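Side-chain contacts in putative phophotriesterase (Proteus mirabilis, PDB 3RHG), which binds two zinc ions per subunit and probably hydrolyses ester bonds, as a member of the phosphotriesterase family of metal-dependent hydrolases: residues A[25-30]-A[75-80]; A[53-58]-A[297-302]; A[206-211]-A[244-249]. All blocks are in the same frame, centred on the assembly; numbering follows the deposited sequence.

Contact 1 of 3, residues A[25-30]-A[75-80]; sequences HLFNDL and EDVIFE. With ZN (zinc ion), chain B.
Val77 sets its two methyl branches against Leu26 and Phe27, joining helix 74-86 to the loop that leaves strand 19-24, the first strand of the (β/α)8 barrel of this amidohydrolase. CG1 lies anti to the backbone N (chi1 175°), which puts it between Leu26 and the Phe27 ring. Leu26 CG stands 4.0 Å from Val77 CG1, the two side chains meeting nearly at right angles, and Phe27 CZ reaches across to the same methyl. On the other branch, Val77 CG2 comes to 3.7 Å from Phe27 CE1, an oblique approach to the ring. Lys107, Leu108 and Val111 of helix 105-115 also pack on the Phe27 side chain, and Leu81 on Leu26, so the contact is buried and apolar, with no hydrogen bond between the two segments.

One residue before Leu26, the chain turns to the active site. His25 gives NE2 to a zinc ion at 2.0 Å, sharing the metal with His23, Glu166 and Asp294, and its ND1 is hydrogen-bonded to Thr96 OG1, which helps fix the rotation of the imidazole. Back at the helix, the backbone takes part too: Leu26 O lies 3.3 Å from Val77 CG2.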
loop_
_atom_site.group_PDB
_atom_site.type_symbol
_atom_site.label_atom_id
_atom_site.label_comp_id
_atom_site.label_asym_id
_atom_site.label_seq_id
_atom_site.Cartn_x
_atom_site.Cartn_y
_atom_site.Cartn_z
ATOM N N HIS A 25 -14.663 -1.042 13.218
ATOM C CA HIS A 25 -15.868 -0.220 13.245
ATOM C C HIS A 25 -16.829 -0.711 12.201
ATOM O O HIS A 25 -16.524 -0.657 11.022
ATOM C CB HIS A 25 -15.543 1.272 13.075
ATOM C CG HIS A 25 -14.559 1.749 14.094
ATOM N ND1 HIS A 25 -14.944 2.210 15.333
ATOM C CD2 HIS A 25 -13.202 1.730 14.102
ATOM C CE1 HIS A 25 -13.873 2.507 16.046
ATOM N NE2 HIS A 25 -12.800 2.233 15.320
ATOM N N LEU A 26 -17.959 -1.253 12.645
ATOM C CA LEU A 26 -19.012 -1.655 11.708
ATOM C C LEU A 26 -19.835 -0.452 11.270
ATOM O O LEU A 26 -20.057 -0.267 10.075
ATOM C CB LEU A 26 -19.931 -2.727 12.306
ATOM C CG LEU A 26 -19.332 -4.142 12.266
ATOM C CD1 LEU A 26 -18.024 -4.185 13.071
ATOM C CD2 LEU A 26 -20.337 -5.199 12.762
ATOM N N PHE A 27 -20.286 0.336 12.248
ATOM C CA PHE A 27 -21.091 1.533 12.006
ATOM C C PHE A 27 -20.463 2.713 12.734
ATOM O O PHE A 27 -20.324 2.719 13.969
ATOM C CB PHE A 27 -22.543 1.313 12.448
ATOM C CG PHE A 27 -23.196 0.143 11.758
ATOM C CD1 PHE A 27 -23.653 0.269 10.444
ATOM C CD2 PHE A 27 -23.335 -1.087 12.398
ATOM C CE1 PHE A 27 -24.223 -0.797 9.777
ATOM C CE2 PHE A 27 -23.908 -2.166 11.736
ATOM C CZ PHE A 27 -24.352 -2.026 10.422
ATOM N N ASN A 28 -20.029 3.689 11.943
ATOM C CA ASN A 28 -19.464 4.911 12.458
ATOM C C ASN A 28 -19.742 6.002 11.441
ATOM O O ASN A 28 -20.053 5.718 10.284
ATOM C CB ASN A 28 -17.960 4.760 12.766
ATOM C CG ASN A 28 -17.103 4.554 11.507
ATOM O OD1 ASN A 28 -17.481 3.830 10.582
ATOM N ND2 ASN A 28 -15.948 5.199 11.475
ATOM N N ASP A 29 -19.652 7.250 11.871
ATOM C CA ASP A 29 -20.035 8.356 11.008
ATOM C C ASP A 29 -19.090 9.472 11.402
ATOM O O ASP A 29 -19.099 9.907 12.556
ATOM C CB ASP A 29 -21.498 8.746 11.287
ATOM C CG ASP A 29 -22.022 9.825 10.332
ATOM O OD1 ASP A 29 -21.222 10.417 9.578
ATOM O OD2 ASP A 29 -23.240 10.094 10.348
ATOM N N LEU A 30 -18.245 9.895 10.467
ATOM C CA LEU A 30 -17.315 10.995 10.711
ATOM C C LEU A 30 -17.722 12.231 9.916
ATOM O O LEU A 30 -16.881 13.068 9.554
ATOM C CB LEU A 30 -15.892 10.570 10.356
ATOM C CG LEU A 30 -15.469 9.283 11.066
ATOM C CD1 LEU A 30 -14.133 8.801 10.549
ATOM C CD2 LEU A 30 -15.444 9.465 12.589
ATOM N N GLU A 75 -26.291 -3.152 4.302
ATOM C CA GLU A 75 -26.044 -4.080 3.192
ATOM C C GLU A 75 -24.545 -4.204 2.918
ATOM O O GLU A 75 -24.019 -5.296 2.659
ATOM C CB GLU A 75 -26.747 -3.602 1.911
ATOM C CG GLU A 75 -28.052 -2.829 2.125
ATOM C CD GLU A 75 -27.849 -1.311 2.179
ATOM O OE1 GLU A 75 -28.097 -0.723 3.251
ATOM O OE2 GLU A 75 -27.446 -0.707 1.155
ATOM N N ASP A 76 -23.858 -3.065 2.941
ATOM C CA ASP A 76 -22.415 -3.051 2.675
ATOM C C ASP A 76 -21.645 -3.735 3.798
ATOM O O ASP A 76 -20.712 -4.514 3.558
ATOM C CB ASP A 76 -21.912 -1.618 2.521
ATOM C CG ASP A 76 -22.392 -0.962 1.236
ATOM O OD1 ASP A 76 -22.472 -1.651 0.198
ATOM O OD2 ASP A 76 -22.685 0.247 1.266
ATOM N N VAL A 77 -22.022 -3.422 5.035
ATOM C CA VAL A 77 -21.392 -4.050 6.207
ATOM C C VAL A 77 -21.570 -5.583 6.223
ATOM O O VAL A 77 -20.614 -6.331 6.455
ATOM C CB VAL A 77 -21.897 -3.390 7.520
ATOM C CG1 VAL A 77 -21.341 -4.122 8.756
ATOM C CG2 VAL A 77 -21.507 -1.904 7.551
ATOM N N ILE A 78 -22.787 -6.052 5.958
ATOM C CA ILE A 78 -23.045 -7.490 5.922
ATOM C C ILE A 78 -22.239 -8.151 4.803
ATOM O O ILE A 78 -21.659 -9.222 4.995
ATOM C CB ILE A 78 -24.543 -7.792 5.774
ATOM C CG1 ILE A 78 -25.254 -7.484 7.095
ATOM C CG2 ILE A 78 -24.760 -9.244 5.360
ATOM C CD1 ILE A 78 -26.757 -7.568 7.023
ATOM N N PHE A 79 -22.187 -7.516 3.631
ATOM C CA PHE A 79 -21.408 -8.060 2.539
ATOM C C PHE A 79 -19.941 -8.232 2.959
ATOM O O PHE A 79 -19.319 -9.256 2.709
ATOM C CB PHE A 79 -21.515 -7.150 1.314
ATOM C CG PHE A 79 -20.850 -7.703 0.099
ATOM C CD1 PHE A 79 -21.494 -8.656 -0.687
ATOM C CD2 PHE A 79 -19.585 -7.275 -0.272
ATOM C CE1 PHE A 79 -20.885 -9.168 -1.814
ATOM C CE2 PHE A 79 -18.970 -7.791 -1.412
ATOM C CZ PHE A 79 -19.622 -8.738 -2.176
ATOM N N GLU A 80 -19.393 -7.222 3.620
ATOM C CA GLU A 80 -17.996 -7.267 4.040
ATOM C C GLU A 80 -17.768 -8.278 5.156
ATOM O O GLU A 80 -16.737 -8.957 5.197
ATOM C CB GLU A 80 -17.547 -5.879 4.472
ATOM C CG GLU A 80 -17.373 -4.944 3.279
ATOM C CD GLU A 80 -16.174 -5.331 2.425
ATOM O OE1 GLU A 80 -15.086 -5.566 3.009
ATOM O OE2 GLU A 80 -16.316 -5.389 1.176
HETATM ZN ZN ZN B . -10.906 2.364 15.935
#

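Contact 2 of 3, residues A[53-58]-A[297-302]; sequences DIQWGL and LKQMWA
Two loop excursions of the (β/α)8 barrel meet here: the short helix 55-58, in the long connection after strand 19-24, and the 3-10 turn 298-300, in the loop after strand 289-291. Glutamines join them. Gln55, its chain bent at chi2 (-75°), turns its amide so that NE2 donates to Gln299 O over 2.9 Å. The bond is nearly straight (163° at the hydrogen) and uses a lone pair in the carbonyl plane. Asn304 O is a second acceptor for Gln55 NE2, so this one nitrogen holds two carbonyls of the 297-304 region.

Gln299 answers in the other direction. Beyond CG its chain is extended and runs past Leu58 in the opposite sense, with Leu58 CD1 3.9 Å from Gln299 CB, and carries NE2 to 3.2 Å from Leu58 O. That donor sits above the carbonyl plane, away from the lone pairs. Gln299 OE1 is held by Asn68 ND2, fixing which way round the amide lies. Gly305 of the second subunit packs on Gln55, so segment 53-58 takes part in the subunit interface. A water bridges the two amides, accepting from Gln299 NE2 at 2.9 Å and donating to Gln55 OE1 at 2.7 Å.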
loop_
_atom_site.group_PDB
_atom_site.type_symbol
_atom_site.label_atom_id
_atom_site.label_comp_id
_atom_site.label_asym_id
_atom_site.label_seq_id
_atom_site.Cartn_x
_atom_site.Cartn_y
_atom_site.Cartn_z
ATOM N N ASP A 53 -12.043 2.821 -8.087
ATOM C CA ASP A 53 -11.530 3.792 -9.054
ATOM C C ASP A 53 -10.908 5.056 -8.446
ATOM O O ASP A 53 -10.238 5.820 -9.152
ATOM C CB ASP A 53 -12.645 4.188 -10.024
ATOM C CG ASP A 53 -13.253 2.994 -10.714
ATOM O OD1 ASP A 53 -12.864 2.732 -11.873
ATOM O OD2 ASP A 53 -14.100 2.306 -10.087
ATOM N N ILE A 54 -11.121 5.290 -7.152
ATOM C CA ILE A 54 -10.507 6.460 -6.517
ATOM C C ILE A 54 -9.606 6.091 -5.340
ATOM O O ILE A 54 -9.197 6.952 -4.571
ATOM C CB ILE A 54 -11.522 7.577 -6.140
ATOM C CG1 ILE A 54 -12.589 7.098 -5.150
ATOM C CG2 ILE A 54 -12.152 8.179 -7.390
ATOM C CD1 ILE A 54 -13.351 8.275 -4.530
ATOM N N GLN A 55 -9.277 4.808 -5.209
ATOM C CA GLN A 55 -8.272 4.404 -4.214
ATOM C C GLN A 55 -6.968 5.185 -4.384
ATOM O O GLN A 55 -6.303 5.533 -3.401
ATOM C CB GLN A 55 -7.975 2.905 -4.313
ATOM C CG GLN A 55 -9.076 2.031 -3.758
ATOM C CD GLN A 55 -9.125 2.016 -2.230
ATOM O OE1 GLN A 55 -8.281 2.611 -1.546
ATOM N NE2 GLN A 55 -10.112 1.318 -1.691
ATOM N N TRP A 56 -6.588 5.417 -5.638
ATOM C CA TRP A 56 -5.349 6.121 -5.951
ATOM C C TRP A 56 -5.240 7.402 -5.117
ATOM O O TRP A 56 -4.147 7.778 -4.674
ATOM C CB TRP A 56 -5.253 6.444 -7.459
ATOM C CG TRP A 56 -6.353 7.364 -7.977
ATOM C CD1 TRP A 56 -7.502 6.993 -8.615
ATOM C CD2 TRP A 56 -6.384 8.801 -7.911
ATOM N NE1 TRP A 56 -8.257 8.102 -8.934
ATOM C CE2 TRP A 56 -7.592 9.223 -8.518
ATOM C CE3 TRP A 56 -5.506 9.772 -7.402
ATOM C CZ2 TRP A 56 -7.945 10.567 -8.625
ATOM C CZ3 TRP A 56 -5.863 11.113 -7.512
ATOM C CH2 TRP A 56 -7.073 11.492 -8.111
ATOM N N GLY A 57 -6.378 8.052 -4.897
ATOM C CA GLY A 57 -6.416 9.332 -4.195
ATOM C C GLY A 57 -6.769 9.224 -2.721
ATOM O O GLY A 57 -6.216 9.960 -1.889
ATOM N N LEU A 58 -7.712 8.335 -2.395
ATOM C CA LEU A 58 -8.167 8.199 -1.020
ATOM C C LEU A 58 -7.039 7.696 -0.119
ATOM O O LEU A 58 -7.046 7.931 1.086
ATOM C CB LEU A 58 -9.366 7.248 -0.932
ATOM C CG LEU A 58 -10.662 7.768 -1.571
ATOM C CD1 LEU A 58 -11.747 6.688 -1.540
ATOM C CD2 LEU A 58 -11.142 9.058 -0.890
ATOM N N LEU A 297 -13.342 3.415 7.465
ATOM C CA LEU A 297 -13.563 4.215 6.260
ATOM C C LEU A 297 -14.074 3.297 5.173
ATOM O O LEU A 297 -13.699 2.123 5.136
ATOM C CB LEU A 297 -12.249 4.849 5.786
ATOM C CG LEU A 297 -11.561 5.867 6.702
ATOM C CD1 LEU A 297 -10.102 6.120 6.281
ATOM C CD2 LEU A 297 -12.368 7.216 6.775
ATOM N N LYS A 298 -14.913 3.811 4.277
ATOM C CA LYS A 298 -15.449 2.952 3.235
ATOM C C LYS A 298 -14.338 2.422 2.331
ATOM O O LYS A 298 -14.471 1.347 1.748
ATOM C CB LYS A 298 -16.542 3.669 2.414
ATOM C CG LYS A 298 -17.804 3.999 3.213
ATOM C CD LYS A 298 -18.933 4.407 2.286
ATOM C CE LYS A 298 -20.148 4.848 3.072
ATOM N NZ LYS A 298 -21.273 5.252 2.165
ATOM N N GLN A 299 -13.253 3.187 2.186
ATOM C CA GLN A 299 -12.174 2.772 1.299
ATOM C C GLN A 299 -11.491 1.496 1.799
ATOM O O GLN A 299 -10.789 0.822 1.035
ATOM C CB GLN A 299 -11.125 3.871 1.152
ATOM C CG GLN A 299 -10.218 3.988 2.348
ATOM C CD GLN A 299 -9.340 5.220 2.239
ATOM O OE1 GLN A 299 -9.764 6.327 2.570
ATOM N NE2 GLN A 299 -8.112 5.034 1.756
ATOM N N MET A 300 -11.699 1.152 3.069
ATOM C CA MET A 300 -11.062 -0.047 3.598
ATOM C C MET A 300 -11.808 -1.339 3.264
ATOM O O MET A 300 -11.264 -2.447 3.411
ATOM C CB MET A 300 -10.851 0.071 5.102
ATOM C CG MET A 300 -9.976 1.254 5.460
ATOM S SD MET A 300 -9.746 1.512 7.218
ATOM C CE MET A 300 -8.852 0.003 7.700
ATOM N N TRP A 301 -13.058 -1.215 2.827
ATOM C CA TRP A 301 -13.821 -2.398 2.454
ATOM C C TRP A 301 -13.181 -3.101 1.256
ATOM O O TRP A 301 -12.720 -2.431 0.318
ATOM C CB TRP A 301 -15.234 -1.973 2.061
ATOM C CG TRP A 301 -16.070 -1.505 3.201
ATOM C CD1 TRP A 301 -15.893 -1.774 4.539
ATOM C CD2 TRP A 301 -17.272 -0.746 3.098
ATOM N NE1 TRP A 301 -16.911 -1.201 5.269
ATOM C CE2 TRP A 301 -17.764 -0.554 4.407
ATOM C CE3 TRP A 301 -17.962 -0.175 2.022
ATOM C CZ2 TRP A 301 -18.932 0.176 4.669
ATOM C CZ3 TRP A 301 -19.122 0.530 2.279
ATOM C CH2 TRP A 301 -19.597 0.701 3.591
ATOM N N ALA A 302 -13.146 -4.436 1.281
ATOM C CA ALA A 302 -12.613 -5.210 0.151
ATOM C C ALA A 302 -13.336 -4.940 -1.177
ATOM O O ALA A 302 -12.703 -4.930 -2.241
ATOM C CB ALA A 302 -12.616 -6.707 0.467
HETATM O O HOH W 1 -7.458 2.341 1.034
#

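Contact 3 of 3, residues A[206-211]-A[244-249]; sequences RGDEVL and LDRGVW
Asp208 and Arg246 form the polar half of this contact, between the first turns of helix 207-217 and the chain that leaves helix 237-245 for strand 249-252, on the outer layer of the (β/α)8 barrel. Arg246 NH1 makes a salt bridge to Asp208 OD1 at 2.9 Å, with 142° at the hydrogen. The oxygen is met on its anti side and lies near the guanidinium plane, and the two flat groups are turned 44° apart. One nitrogen meets one carboxylate oxygen of Asp208, so the bridge is not bidentate. The same NH1 makes a weak bond to Asp208 O at 3.3 Å and a further salt bridge to Asp212 OD1, while Asp208 OD2 is taken by Lys242 NZ.

Next is a contact of hydrocarbon with the guanidinium face. The arginine chain bends at chi3 (68°), which turns one face of its guanidinium to Leu211: Leu211 CB lies over the centre of that face, 3.6 Å from Arg246 CZ. The edge of the group is thus used for charge and this face for hydrocarbon.

The apolar part lies where Val248 packs on Ile225 and Leu227 of strand 225-227. Leu211 and Val248 reach toward each other tip to tip, Leu211 CD2 being 3.8 Å from Val248 CG1, and Leu215 also packs on Val248. Between Arg246 and Val248, Gly247 takes a positive phi (104°) as the chain leaves the helix; a CB there would strike the carbonyl O of Arg246, which explains the glycine.

The chemistry implies that helix 207-217 and the turn after helix 237-245 are joined in two ways: by buried aliphatic packing next to the strand, and by a partly exposed charge network in which Arg246 and Asp208 each have a second ionic partner, so neither depends on their shared bridge alone.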
loop_
_atom_site.group_PDB
_atom_site.type_symbol
_atom_site.label_atom_id
_atom_site.label_comp_id
_atom_site.label_asym_id
_atom_site.label_seq_id
_atom_site.Cartn_x
_atom_site.Cartn_y
_atom_site.Cartn_z
ATOM N N ARG A 206 2.939 7.947 24.198
ATOM C CA ARG A 206 2.308 8.387 25.442
ATOM C C ARG A 206 1.939 7.235 26.369
ATOM O O ARG A 206 1.268 7.425 27.386
ATOM C CB ARG A 206 1.079 9.232 25.120
ATOM C CG ARG A 206 1.450 10.636 24.605
ATOM C CD ARG A 206 0.252 11.558 24.737
ATOM N NE ARG A 206 0.454 12.873 24.118
ATOM C CZ ARG A 206 0.707 13.984 24.812
ATOM N NH1 ARG A 206 0.855 13.929 26.147
ATOM N NH2 ARG A 206 0.822 15.162 24.182
ATOM N N GLY A 207 2.384 6.034 26.023
ATOM C CA GLY A 207 2.015 4.895 26.843
ATOM C C GLY A 207 2.341 4.973 28.328
ATOM O O GLY A 207 1.509 4.603 29.162
ATOM N N ASP A 208 3.539 5.434 28.694
ATOM C CA ASP A 208 3.875 5.456 30.122
ATOM C C ASP A 208 2.928 6.390 30.888
ATOM O O ASP A 208 2.477 6.068 31.989
ATOM C CB ASP A 208 5.313 5.892 30.366
ATOM C CG ASP A 208 6.265 4.731 30.547
ATOM O OD1 ASP A 208 5.872 3.665 31.112
ATOM O OD2 ASP A 208 7.441 4.894 30.152
ATOM N N GLU A 209 2.612 7.558 30.329
ATOM C CA GLU A 209 1.744 8.460 31.100
ATOM C C GLU A 209 0.299 7.958 31.170
ATOM O O GLU A 209 -0.374 8.117 32.201
ATOM C CB GLU A 209 1.841 9.905 30.630
ATOM C CG GLU A 209 1.069 10.165 29.443
ATOM C CD GLU A 209 1.098 11.636 29.037
ATOM O OE1 GLU A 209 0.761 12.549 29.846
ATOM O OE2 GLU A 209 1.461 11.859 27.887
ATOM N N VAL A 210 -0.167 7.292 30.112
ATOM C CA VAL A 210 -1.502 6.712 30.147
ATOM C C VAL A 210 -1.542 5.585 31.196
ATOM O O VAL A 210 -2.490 5.491 31.986
ATOM C CB VAL A 210 -1.891 6.166 28.765
ATOM C CG1 VAL A 210 -3.066 5.187 28.851
ATOM C CG2 VAL A 210 -2.168 7.340 27.796
ATOM N N LEU A 211 -0.503 4.751 31.224
ATOM C CA LEU A 211 -0.455 3.666 32.208
ATOM C C LEU A 211 -0.188 4.167 33.626
ATOM O O LEU A 211 -0.636 3.549 34.605
ATOM C CB LEU A 211 0.538 2.570 31.792
ATOM C CG LEU A 211 0.145 1.888 30.470
ATOM C CD1 LEU A 211 1.099 0.748 30.176
ATOM C CD2 LEU A 211 -1.297 1.385 30.531
ATOM N N LEU A 244 4.716 -3.616 27.434
ATOM C CA LEU A 244 4.366 -5.014 27.695
ATOM C C LEU A 244 4.812 -5.423 29.092
ATOM O O LEU A 244 4.135 -6.208 29.778
ATOM C CB LEU A 244 4.980 -5.918 26.637
ATOM C CG LEU A 244 4.400 -5.768 25.212
ATOM C CD1 LEU A 244 5.392 -6.246 24.129
ATOM C CD2 LEU A 244 3.078 -6.512 25.087
ATOM N N ASP A 245 5.953 -4.893 29.529
ATOM C CA ASP A 245 6.467 -5.268 30.846
ATOM C C ASP A 245 5.569 -4.748 31.970
ATOM O O ASP A 245 5.607 -5.266 33.089
ATOM C CB ASP A 245 7.906 -4.792 31.036
ATOM C CG ASP A 245 8.902 -5.624 30.277
ATOM O OD1 ASP A 245 8.527 -6.728 29.820
ATOM O OD2 ASP A 245 10.067 -5.177 30.148
ATOM N N ARG A 246 4.747 -3.738 31.668
ATOM C CA ARG A 246 3.778 -3.242 32.633
ATOM C C ARG A 246 2.505 -4.091 32.664
ATOM O O ARG A 246 1.609 -3.864 33.487
ATOM C CB ARG A 246 3.474 -1.740 32.414
ATOM C CG ARG A 246 4.731 -0.880 32.567
ATOM C CD ARG A 246 4.446 0.616 32.496
ATOM N NE ARG A 246 3.692 1.044 33.658
ATOM C CZ ARG A 246 3.404 2.314 33.927
ATOM N NH1 ARG A 246 3.820 3.272 33.097
ATOM N NH2 ARG A 246 2.706 2.618 35.023
ATOM N N GLY A 247 2.427 -5.078 31.771
ATOM C CA GLY A 247 1.387 -6.099 31.892
ATOM C C GLY A 247 0.212 -5.976 30.934
ATOM O O GLY A 247 -0.667 -6.838 30.920
ATOM N N VAL A 248 0.189 -4.912 30.127
ATOM C CA VAL A 248 -0.950 -4.640 29.265
ATOM C C VAL A 248 -0.820 -5.337 27.918
ATOM O O VAL A 248 0.252 -5.862 27.576
ATOM C CB VAL A 248 -1.136 -3.113 29.033
ATOM C CG1 VAL A 248 -1.319 -2.412 30.385
ATOM C CG2 VAL A 248 0.020 -2.530 28.181
ATOM N N TRP A 249 -1.908 -5.322 27.146
ATOM C CA TRP A 249 -1.902 -5.852 25.795
ATOM C C TRP A 249 -1.516 -4.770 24.804
ATOM O O TRP A 249 -1.979 -3.621 24.923
ATOM C CB TRP A 249 -3.297 -6.354 25.421
ATOM C CG TRP A 249 -3.805 -7.487 26.244
ATOM C CD1 TRP A 249 -4.385 -7.413 27.479
ATOM C CD2 TRP A 249 -3.805 -8.883 25.883
ATOM N NE1 TRP A 249 -4.749 -8.675 27.910
ATOM C CE2 TRP A 249 -4.429 -9.586 26.937
ATOM C CE3 TRP A 249 -3.391 -9.587 24.749
ATOM C CZ2 TRP A 249 -4.591 -10.983 26.921
ATOM C CZ3 TRP A 249 -3.545 -10.987 24.733
ATOM C CH2 TRP A 249 -4.165 -11.658 25.807
#

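In the fold
Contacts 1 and 2 lie on the same side of the chain's centre, with centres 14 Å apart, and are interleaved along the chain. They touch where helix 74-86 meets the loop after strand 289-291: Glu80 OE1 is 2.8 Å from Ala302 N, a probable hydrogen bond, and Trp301 packs on Asp76. Contact 2 itself joins the loops after the first and last barrel strands. Contact 1 contains the zinc ligand His25; in contact 2 the Gln299 side chain is about 10 Å from the bound benzoic acid and about 14 Å from a zinc ion. Contact 3 lies across the chain's centre, its centre 31 Å from that of contact 1 and 33 Å from that of contact 2, away from the metal site.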